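Antisigma-factor antagonist, STAS (Rhodobacter sphaeroides, PDB 3OIZ) is probably a SulP-type sulfate transporter of the membrane, of which this chain is the STAS domain, a likely regulatory module. Local coordinates at residues A[4-8]-A[20-26]; A[34-40]-A[67-72]; A[45-51]-A[77-83]. One frame throughout, in Å; residues are numbered along the deposited sequence.

In the fold
The three contacts show how a small STAS domain is built from a mixed sheet with helices packed on it. Contact 1 and contact 3 both belong to that sheet, about 14 Å apart between centres and on opposite sides of the chain's centre; strands 17-23 and 46-51 are neighbours in it and join the two. The centre of contact 2 lies about 13 Å from that of contact 1 and about 11 Å from that of contact 3, where helix 59-74 and the chain after helix 31-36 meet against the sheet. Along the chain contact 1 closes before the others open, whereas the segments of contacts 2 and 3 alternate. Y20, F38, F72 and V47 link all three into one apolar core.

Contact 1: residues A[4-8]-A[20-26]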
loop_
_atom_site.group_PDB
_atom_site.type_symbol
_atom_site.label_atom_id
_atom_site.label_comp_id
_atom_site.label_asym_id
_atom_site.label_seq_id
_atom_site.Cartn_x
_atom_site.Cartn_y
_atom_site.Cartn_z
ATOM N N LEU A 4 -10.396 -7.975 -7.039
ATOM C CA LEU A 4 -9.317 -8.948 -6.946
ATOM C C LEU A 4 -8.338 -8.639 -5.865
ATOM O O LEU A 4 -7.412 -9.412 -5.666
ATOM C CB LEU A 4 -8.537 -9.019 -8.251
ATOM C CG LEU A 4 -9.325 -9.496 -9.448
ATOM C CD1 LEU A 4 -8.355 -9.598 -10.604
ATOM C CD2 LEU A 4 -9.936 -10.859 -9.191
ATOM N N PHE A 5 -8.524 -7.525 -5.163
ATOM C CA PHE A 5 -7.612 -7.194 -4.080
ATOM C C PHE A 5 -8.383 -6.519 -2.950
ATOM O O PHE A 5 -9.504 -6.053 -3.136
ATOM C CB PHE A 5 -6.455 -6.292 -4.563
ATOM C CG PHE A 5 -6.834 -4.840 -4.706
ATOM C CD1 PHE A 5 -6.563 -3.936 -3.684
ATOM C CD2 PHE A 5 -7.482 -4.386 -5.861
ATOM C CE1 PHE A 5 -6.937 -2.569 -3.821
ATOM C CE2 PHE A 5 -7.852 -3.038 -6.004
ATOM C CZ PHE A 5 -7.592 -2.130 -4.977
ATOM N N GLY A 6 -7.776 -6.473 -1.789
ATOM C CA GLY A 6 -8.403 -5.850 -0.637
ATOM C C GLY A 6 -7.347 -5.119 0.188
ATOM O O GLY A 6 -6.168 -5.488 0.180
ATOM N N VAL A 7 -7.767 -4.043 0.848
ATOM C CA VAL A 7 -6.862 -3.314 1.753
ATOM C C VAL A 7 -7.598 -3.099 3.062
ATOM O O VAL A 7 -8.751 -2.640 3.074
ATOM C CB VAL A 7 -6.378 -1.943 1.161
ATOM C CG1 VAL A 7 -5.455 -1.212 2.175
ATOM C CG2 VAL A 7 -5.657 -2.100 -0.205
ATOM N N THR A 8 -6.953 -3.441 4.179
ATOM C CA THR A 8 -7.518 -3.125 5.487
ATOM C C THR A 8 -6.431 -2.410 6.238
ATOM O O THR A 8 -5.269 -2.400 5.790
ATOM C CB THR A 8 -7.910 -4.402 6.269
ATOM O OG1 THR A 8 -6.771 -5.261 6.349
ATOM C CG2 THR A 8 -9.026 -5.161 5.545
ATOM N N TYR A 20 -1.232 -0.678 6.909
ATOM C CA TYR A 20 -2.158 -1.088 5.858
ATOM C C TYR A 20 -1.762 -2.482 5.401
ATOM O O TYR A 20 -0.593 -2.739 5.163
ATOM C CB TYR A 20 -2.032 -0.127 4.702
ATOM C CG TYR A 20 -2.738 1.197 4.878
ATOM C CD1 TYR A 20 -4.076 1.353 4.489
ATOM C CD2 TYR A 20 -2.083 2.302 5.463
ATOM C CE1 TYR A 20 -4.739 2.594 4.653
ATOM C CE2 TYR A 20 -2.737 3.526 5.619
ATOM C CZ TYR A 20 -4.057 3.671 5.202
ATOM O OH TYR A 20 -4.721 4.871 5.360
ATOM N N ARG A 21 -2.732 -3.378 5.246
ATOM C CA ARG A 21 -2.470 -4.738 4.820
ATOM C C ARG A 21 -3.165 -4.923 3.473
ATOM O O ARG A 21 -4.383 -4.823 3.376
ATOM C CB ARG A 21 -2.950 -5.757 5.874
ATOM C CG ARG A 21 -2.025 -5.703 7.130
ATOM C CD ARG A 21 -2.373 -6.805 8.174
ATOM N NE ARG A 21 -1.600 -6.575 9.399
ATOM C CZ ARG A 21 -2.036 -5.865 10.444
ATOM N NH1 ARG A 21 -3.253 -5.315 10.431
ATOM N NH2 ARG A 21 -1.265 -5.696 11.513
ATOM N N VAL A 22 -2.372 -5.180 2.440
ATOM C CA VAL A 22 -2.896 -5.367 1.110
ATOM C C VAL A 22 -2.857 -6.867 0.779
ATOM O O VAL A 22 -1.835 -7.553 1.002
ATOM C CB VAL A 22 -1.987 -4.609 0.097
ATOM C CG1 VAL A 22 -2.606 -4.673 -1.263
ATOM C CG2 VAL A 22 -1.747 -3.116 0.500
ATOM N N GLU A 23 -3.957 -7.392 0.243
ATOM C CA GLU A 23 -4.012 -8.816 -0.164
ATOM C C GLU A 23 -4.668 -8.989 -1.514
ATOM O O GLU A 23 -5.554 -8.218 -1.878
ATOM C CB GLU A 23 -4.747 -9.684 0.860
ATOM C CG GLU A 23 -6.141 -9.225 1.147
ATOM C CD GLU A 23 -7.199 -9.733 0.154
ATOM O OE1 GLU A 23 -6.905 -10.567 -0.752
ATOM O OE2 GLU A 23 -8.356 -9.275 0.281
ATOM N N GLY A 24 -4.215 -9.984 -2.272
ATOM C CA GLY A 24 -4.816 -10.249 -3.582
ATOM C C GLY A 24 -3.948 -9.734 -4.730
ATOM O O GLY A 24 -2.725 -9.615 -4.590
ATOM N N GLN A 25 -4.577 -9.397 -5.854
ATOM C CA GLN A 25 -3.850 -9.182 -7.137
ATOM C C GLN A 25 -3.829 -7.699 -7.467
ATOM O O GLN A 25 -4.881 -7.070 -7.459
ATOM C CB GLN A 25 -4.567 -9.903 -8.303
ATOM C CG GLN A 25 -5.145 -11.311 -7.947
ATOM C CD GLN A 25 -4.117 -12.219 -7.286
ATOM O OE1 GLN A 25 -2.923 -12.199 -7.646
ATOM N NE2 GLN A 25 -4.548 -12.971 -6.283
ATOM N N LEU A 26 -2.642 -7.158 -7.753
ATOM C CA LEU A 26 -2.504 -5.738 -8.105
ATOM C C LEU A 26 -2.102 -5.658 -9.571
ATOM O O LEU A 26 -1.023 -6.161 -9.966
ATOM C CB LEU A 26 -1.453 -5.035 -7.224
ATOM C CG LEU A 26 -1.793 -5.163 -5.732
ATOM C CD1 LEU A 26 -0.697 -4.553 -4.915
ATOM C CD2 LEU A 26 -3.119 -4.478 -5.388
HETATM O O HOH W 1 -7.412 -12.215 -5.519
HETATM O O HOH W 2 -6.264 -6.917 3.836
HETATM O O HOH W 3 -5.324 -4.984 8.713
#
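The beta hairpin of strands 5-11 and 17-23 forms one side of the STAS sheet, and V7 meets Y20 and V22 across it while G6 faces E23. The strands run antiparallel, their axes 168° apart. In the hydrogen-bonded pairs G6-E23 and T8-R21, each residue gives its N-H to the other's carbonyl; G6 N reaches E23 O at 2.8 Å. On the apolar face V7 divides its branches: CG1, set anti to the backbone N (chi1 179°), touches the edge of the Y20 ring at CD1, 3.7 Å away, while CG2 lies beside V22 CG2. The other face is polar. There a water joins T8 OG1 to R21 O, and a second one accepts from R21 NH1 in the guanidinium plane and also bonds T8 OG1; R21 NH1 has a salt bridge to E10 as well.

At G24 the chain turns a corner with a positive phi (103°) that suits glycine, and a side chain would run into L4 O and F5 CA. Beyond the corner Q25 N still bonds L4 O at 2.8 Å, approaching from above the carbonyl plane, and a water ties that oxygen to Q25 NE2, while Q25 OE1 bonds W57 NE1. F5 crosses L26 at about a right angle, with L26 CD2 3.8 Å from F5 CG.

Helix 31-36 packs on this end, with F34 touching both F5 and L26. Strand 46-51 continues the sheet beyond strand 17-23, and strand 25-26 pairs in parallel with strand 54-56.

Contact 2: residues A[34-40]-A[67-72]; sequences FMAAFDF and MAVLKF
F40 and F72 form the tight part of this contact, an edge-to-face pair whose ring centroids lie 4.8 Å apart with planes at 57°. F40 turns its edge to the face of F72, and CD1 stands over the centre of that ring. F38 comes from another direction: its CD1 lies in the plane of the F72 ring, 3.6 Å from CE2, and its CB covers one face of F40. On the opposite face of F40 rests K71, whose CE makes a CH-pi contact 3.8 Å from the centroid; a bend at chi3 (63°) folds the lysine chain across the ring. A68 CB packs against F40 CE1 and F38 CE2. An alanine in place of F40 would take away the ring that K71 lies over and that turns its edge to F72, and would probably leave the lysine chain free to swing and one face of F72 without its cover.

The outer side is looser. There the selenomethionine M35 bends its CE to M67 CG at 3.7 Å and to K71 CD; beyond CG the M67 side chain, also selenomethionine, leads away from the contact at the surface. No hydrogen bond crosses between the segments. F38, F40 and F72 make an aromatic cluster, here part of the helix-on-sheet core of the STAS fold.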
loop_
_atom_site.group_PDB
_atom_site.type_symbol
_atom_site.label_atom_id
_atom_site.label_comp_id
_atom_site.label_asym_id
_atom_site.label_seq_id
_atom_site.Cartn_x
_atom_site.Cartn_y
_atom_site.Cartn_z
ATOM N N PHE A 34 -6.667 1.120 -5.965
ATOM C CA PHE A 34 -5.595 0.930 -4.991
ATOM C C PHE A 34 -5.269 2.265 -4.278
ATOM O O PHE A 34 -5.159 2.321 -3.037
ATOM C CB PHE A 34 -4.380 0.331 -5.714
ATOM C CG PHE A 34 -3.159 0.255 -4.872
ATOM C CD1 PHE A 34 -2.950 -0.832 -4.010
ATOM C CD2 PHE A 34 -2.186 1.249 -4.965
ATOM C CE1 PHE A 34 -1.774 -0.893 -3.196
ATOM C CE2 PHE A 34 -1.025 1.188 -4.192
ATOM C CZ PHE A 34 -0.800 0.119 -3.313
HETATM N N MSE A 35 -5.072 3.330 -5.050
HETATM C CA MSE A 35 -4.794 4.656 -4.455
HETATM C C MSE A 35 -5.886 5.116 -3.491
HETATM O O MSE A 35 -5.579 5.642 -2.411
HETATM C CB MSE A 35 -4.561 5.730 -5.539
HETATM C CG MSE A 35 -3.360 5.451 -6.448
HETATM SE SE MSE A 35 -1.685 5.170 -5.545
HETATM C CE MSE A 35 -1.395 6.958 -4.937
ATOM N N ALA A 36 -7.145 4.851 -3.844
ATOM C CA ALA A 36 -8.273 5.300 -3.060
ATOM C C ALA A 36 -8.379 4.581 -1.729
ATOM O O ALA A 36 -9.159 5.020 -0.847
ATOM C CB ALA A 36 -9.524 5.093 -3.837
ATOM N N ALA A 37 -7.627 3.482 -1.587
ATOM C CA ALA A 37 -7.620 2.733 -0.321
ATOM C C ALA A 37 -6.925 3.459 0.842
ATOM O O ALA A 37 -7.148 3.122 2.017
ATOM C CB ALA A 37 -7.028 1.362 -0.509
ATOM N N PHE A 38 -6.091 4.444 0.541
ATOM C CA PHE A 38 -5.237 5.057 1.580
ATOM C C PHE A 38 -5.740 6.457 1.977
ATOM O O PHE A 38 -6.203 7.237 1.137
ATOM C CB PHE A 38 -3.781 5.142 1.074
ATOM C CG PHE A 38 -3.209 3.813 0.711
ATOM C CD1 PHE A 38 -2.623 3.012 1.689
ATOM C CD2 PHE A 38 -3.239 3.357 -0.608
ATOM C CE1 PHE A 38 -2.093 1.745 1.368
ATOM C CE2 PHE A 38 -2.724 2.088 -0.951
ATOM C CZ PHE A 38 -2.142 1.280 0.025
ATOM N N ASP A 39 -5.628 6.786 3.252
ATOM C CA ASP A 39 -5.944 8.133 3.711
ATOM C C ASP A 39 -4.624 8.880 3.902
ATOM O O ASP A 39 -4.001 8.823 4.982
ATOM C CB ASP A 39 -6.688 8.061 5.044
ATOM C CG ASP A 39 -6.997 9.445 5.626
ATOM O OD1 ASP A 39 -6.689 10.474 4.958
ATOM O OD2 ASP A 39 -7.533 9.509 6.774
ATOM N N PHE A 40 -4.197 9.583 2.860
ATOM C CA PHE A 40 -2.897 10.237 2.866
ATOM C C PHE A 40 -2.859 11.441 3.809
ATOM O O PHE A 40 -1.776 11.862 4.234
ATOM C CB PHE A 40 -2.501 10.635 1.434
ATOM C CG PHE A 40 -2.353 9.459 0.506
ATOM C CD1 PHE A 40 -1.345 8.502 0.695
ATOM C CD2 PHE A 40 -3.251 9.277 -0.533
ATOM C CE1 PHE A 40 -1.237 7.392 -0.153
ATOM C CE2 PHE A 40 -3.137 8.189 -1.395
ATOM C CZ PHE A 40 -2.132 7.245 -1.207
HETATM N N MSE A 67 4.086 5.473 -5.483
HETATM C CA MSE A 67 3.383 6.745 -5.339
HETATM C C MSE A 67 2.667 6.849 -3.987
HETATM O O MSE A 67 2.664 7.932 -3.372
HETATM C CB MSE A 67 2.411 6.975 -6.515
HETATM C CG MSE A 67 1.703 8.332 -6.486
HETATM SE SE MSE A 67 2.950 9.817 -6.623
HETATM C CE MSE A 67 3.170 9.741 -8.539
ATOM N N ALA A 68 2.058 5.740 -3.527
ATOM C CA ALA A 68 1.369 5.759 -2.241
ATOM C C ALA A 68 2.429 6.038 -1.158
ATOM O O ALA A 68 2.216 6.868 -0.244
ATOM C CB ALA A 68 0.692 4.438 -1.976
ATOM N N VAL A 69 3.566 5.336 -1.247
ATOM C CA VAL A 69 4.674 5.587 -0.324
ATOM C C VAL A 69 5.119 7.060 -0.344
ATOM O O VAL A 69 5.243 7.710 0.734
ATOM C CB VAL A 69 5.868 4.663 -0.625
ATOM C CG1 VAL A 69 7.113 5.125 0.194
ATOM C CG2 VAL A 69 5.489 3.171 -0.285
ATOM N N LEU A 70 5.358 7.585 -1.548
ATOM C CA LEU A 70 5.793 8.968 -1.677
ATOM C C LEU A 70 4.772 9.935 -1.060
ATOM O O LEU A 70 5.166 10.866 -0.341
ATOM C CB LEU A 70 6.007 9.319 -3.161
ATOM C CG LEU A 70 6.501 10.739 -3.450
ATOM C CD1 LEU A 70 7.794 11.021 -2.659
ATOM C CD2 LEU A 70 6.756 10.884 -4.922
ATOM N N LYS A 71 3.471 9.697 -1.316
ATOM C CA LYS A 71 2.429 10.586 -0.788
ATOM C C LYS A 71 2.346 10.604 0.730
ATOM O O LYS A 71 2.171 11.700 1.331
ATOM C CB LYS A 71 1.058 10.279 -1.404
ATOM C CG LYS A 71 0.997 10.738 -2.882
ATOM C CD LYS A 71 -0.280 10.311 -3.595
ATOM C CE LYS A 71 -1.481 10.920 -2.973
ATOM N NZ LYS A 71 -2.042 11.974 -3.852
ATOM N N PHE A 72 2.477 9.426 1.357
ATOM C CA PHE A 72 2.612 9.374 2.829
ATOM C C PHE A 72 3.845 10.087 3.324
ATOM O O PHE A 72 3.760 10.845 4.308
ATOM C CB PHE A 72 2.603 7.939 3.350
ATOM C CG PHE A 72 1.227 7.346 3.445
ATOM C CD1 PHE A 72 0.259 7.910 4.295
ATOM C CD2 PHE A 72 0.917 6.215 2.745
ATOM C CE1 PHE A 72 -1.005 7.320 4.419
ATOM C CE2 PHE A 72 -0.364 5.627 2.850
ATOM C CZ PHE A 72 -1.308 6.173 3.678
#

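Contact 3: residues A[45-51]-A[77-83]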
loop_
_atom_site.group_PDB
_atom_site.type_symbol
_atom_site.label_atom_id
_atom_site.label_comp_id
_atom_site.label_asym_id
_atom_site.label_seq_id
_atom_site.Cartn_x
_atom_site.Cartn_y
_atom_site.Cartn_z
ATOM N N ASP A 45 2.824 9.522 12.434
ATOM C CA ASP A 45 4.296 9.526 12.442
ATOM C C ASP A 45 4.849 8.428 11.540
ATOM O O ASP A 45 5.895 8.593 10.931
ATOM C CB ASP A 45 4.810 9.336 13.847
ATOM C CG ASP A 45 4.536 10.538 14.735
ATOM O OD1 ASP A 45 4.311 11.672 14.237
ATOM O OD2 ASP A 45 4.536 10.327 15.944
ATOM N N ARG A 46 4.147 7.298 11.463
ATOM C CA ARG A 46 4.659 6.126 10.723
ATOM C C ARG A 46 3.540 5.454 9.976
ATOM O O ARG A 46 2.415 5.399 10.454
ATOM C CB ARG A 46 5.306 5.118 11.673
ATOM C CG ARG A 46 6.567 5.640 12.322
ATOM C CD ARG A 46 7.151 4.668 13.384
ATOM N NE ARG A 46 6.162 4.201 14.362
ATOM C CZ ARG A 46 5.741 4.905 15.408
ATOM N NH1 ARG A 46 6.224 6.130 15.640
ATOM N NH2 ARG A 46 4.855 4.376 16.238
ATOM N N VAL A 47 3.867 4.934 8.794
ATOM C CA VAL A 47 2.945 4.131 8.032
ATOM C C VAL A 47 3.698 2.883 7.614
ATOM O O VAL A 47 4.838 2.965 7.135
ATOM C CB VAL A 47 2.409 4.892 6.781
ATOM C CG1 VAL A 47 1.603 3.958 5.877
ATOM C CG2 VAL A 47 1.568 6.080 7.222
ATOM N N VAL A 48 3.058 1.732 7.761
ATOM C CA VAL A 48 3.586 0.491 7.196
ATOM C C VAL A 48 2.613 0.071 6.100
ATOM O O VAL A 48 1.398 0.043 6.331
ATOM C CB VAL A 48 3.663 -0.602 8.270
ATOM C CG1 VAL A 48 4.121 -1.943 7.645
ATOM C CG2 VAL A 48 4.576 -0.145 9.405
ATOM N N ILE A 49 3.135 -0.271 4.920
ATOM C CA ILE A 49 2.285 -0.895 3.880
ATOM C C ILE A 49 2.760 -2.322 3.691
ATOM O O ILE A 49 3.869 -2.566 3.183
ATOM C CB ILE A 49 2.298 -0.104 2.563
ATOM C CG1 ILE A 49 1.906 1.376 2.806
ATOM C CG2 ILE A 49 1.363 -0.758 1.511
ATOM C CD1 ILE A 49 1.984 2.186 1.522
ATOM N N ASP A 50 1.912 -3.263 4.105
ATOM C CA ASP A 50 2.257 -4.668 4.135
ATOM C C ASP A 50 1.678 -5.289 2.878
ATOM O O ASP A 50 0.453 -5.438 2.760
ATOM C CB ASP A 50 1.696 -5.331 5.409
ATOM C CG ASP A 50 2.084 -6.805 5.537
ATOM O OD1 ASP A 50 2.250 -7.509 4.527
ATOM O OD2 ASP A 50 2.191 -7.271 6.685
ATOM N N VAL A 51 2.550 -5.655 1.941
ATOM C CA VAL A 51 2.099 -6.312 0.702
ATOM C C VAL A 51 2.486 -7.825 0.658
ATOM O O VAL A 51 2.441 -8.460 -0.405
ATOM C CB VAL A 51 2.635 -5.558 -0.559
ATOM C CG1 VAL A 51 2.021 -4.156 -0.619
ATOM C CG2 VAL A 51 4.195 -5.509 -0.574
ATOM N N ALA A 77 5.101 11.322 7.206
ATOM C CA ALA A 77 5.275 9.999 7.825
ATOM C C ALA A 77 6.577 9.338 7.416
ATOM O O ALA A 77 7.046 9.496 6.275
ATOM C CB ALA A 77 4.098 9.068 7.450
ATOM N N GLU A 78 7.142 8.567 8.335
ATOM C CA GLU A 78 8.178 7.586 7.995
ATOM C C GLU A 78 7.430 6.365 7.447
ATOM O O GLU A 78 6.495 5.907 8.073
ATOM C CB GLU A 78 8.920 7.199 9.265
ATOM C CG GLU A 78 9.767 5.979 9.148
ATOM C CD GLU A 78 10.341 5.559 10.492
ATOM O OE1 GLU A 78 10.491 6.449 11.373
ATOM O OE2 GLU A 78 10.613 4.337 10.666
ATOM N N VAL A 79 7.814 5.867 6.283
ATOM C CA VAL A 79 7.040 4.818 5.630
ATOM C C VAL A 79 7.938 3.630 5.357
ATOM O O VAL A 79 9.114 3.781 4.894
ATOM C CB VAL A 79 6.428 5.284 4.283
ATOM C CG1 VAL A 79 5.583 4.179 3.653
ATOM C CG2 VAL A 79 5.592 6.583 4.460
ATOM N N ARG A 80 7.403 2.457 5.655
ATOM C CA ARG A 80 8.100 1.239 5.267
ATOM C C ARG A 80 7.182 0.237 4.599
ATOM O O ARG A 80 6.010 0.109 4.984
ATOM C CB ARG A 80 8.808 0.599 6.441
ATOM C CG ARG A 80 7.981 0.111 7.581
ATOM C CD ARG A 80 8.877 -0.327 8.761
ATOM N NE ARG A 80 8.110 -0.909 9.880
ATOM C CZ ARG A 80 7.843 -2.216 10.030
ATOM N NH1 ARG A 80 8.284 -3.109 9.139
ATOM N NH2 ARG A 80 7.133 -2.639 11.081
ATOM N N ILE A 81 7.740 -0.502 3.646
ATOM C CA ILE A 81 7.005 -1.557 2.977
ATOM C C ILE A 81 7.440 -2.869 3.621
ATOM O O ILE A 81 8.634 -3.074 3.866
ATOM C CB ILE A 81 7.306 -1.617 1.459
ATOM C CG1 ILE A 81 6.807 -0.338 0.767
ATOM C CG2 ILE A 81 6.556 -2.810 0.845
ATOM C CD1 ILE A 81 7.123 -0.279 -0.796
ATOM N N VAL A 82 6.477 -3.739 3.913
ATOM C CA VAL A 82 6.740 -5.108 4.396
ATOM C C VAL A 82 6.287 -6.058 3.314
ATOM O O VAL A 82 5.220 -5.862 2.718
ATOM C CB VAL A 82 5.932 -5.410 5.684
ATOM C CG1 VAL A 82 5.957 -6.909 6.037
ATOM C CG2 VAL A 82 6.484 -4.600 6.861
ATOM N N GLY A 83 7.087 -7.089 3.016
ATOM C CA GLY A 83 6.622 -8.097 2.044
ATOM C C GLY A 83 6.898 -7.780 0.583
ATOM O O GLY A 83 6.326 -8.429 -0.280
#
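The R80 guanidinium has V48 CG2 over one of its faces, with R80 NE 3.6 Å from that methyl. A chi1 of 63° carries the straight R80 chain alongside V48. The other flat groups keep apart: the R46 guanidinium and E78 carboxylate planes are turned 64° from each other, with R46 NE 5.7 Å from E78 OE1, and the R46 NE salt bridge goes to E17 instead. V48 CG1 packs on V82 CG2 at 3.6 Å, and V82 CG1 lies against the D50 carboxylate, whose OD1 bonds S52.

These are parallel neighbours, strands 46-51 and 78-82, joined through helix 59-74 in a beta-alpha-beta crossover of the STAS sheet; strand 78-82 is outermost within the chain. Six backbone bonds hold the pair, from E78 N to D45 O (2.9 Å) through to V51 N to V82 O (2.8 Å).

The opposite face of the sheet, with V47, I49, V79 and I81, is apolar and turned to helix 59-74. V47 CG2 meets A77 CB at 3.9 Å, F72 packs on both V47 and V79, and L65 reaches I49. G83, at the N-cap position of helix 84-88, has a positive phi (86°), at which a CB would press on the preceding carbonyl.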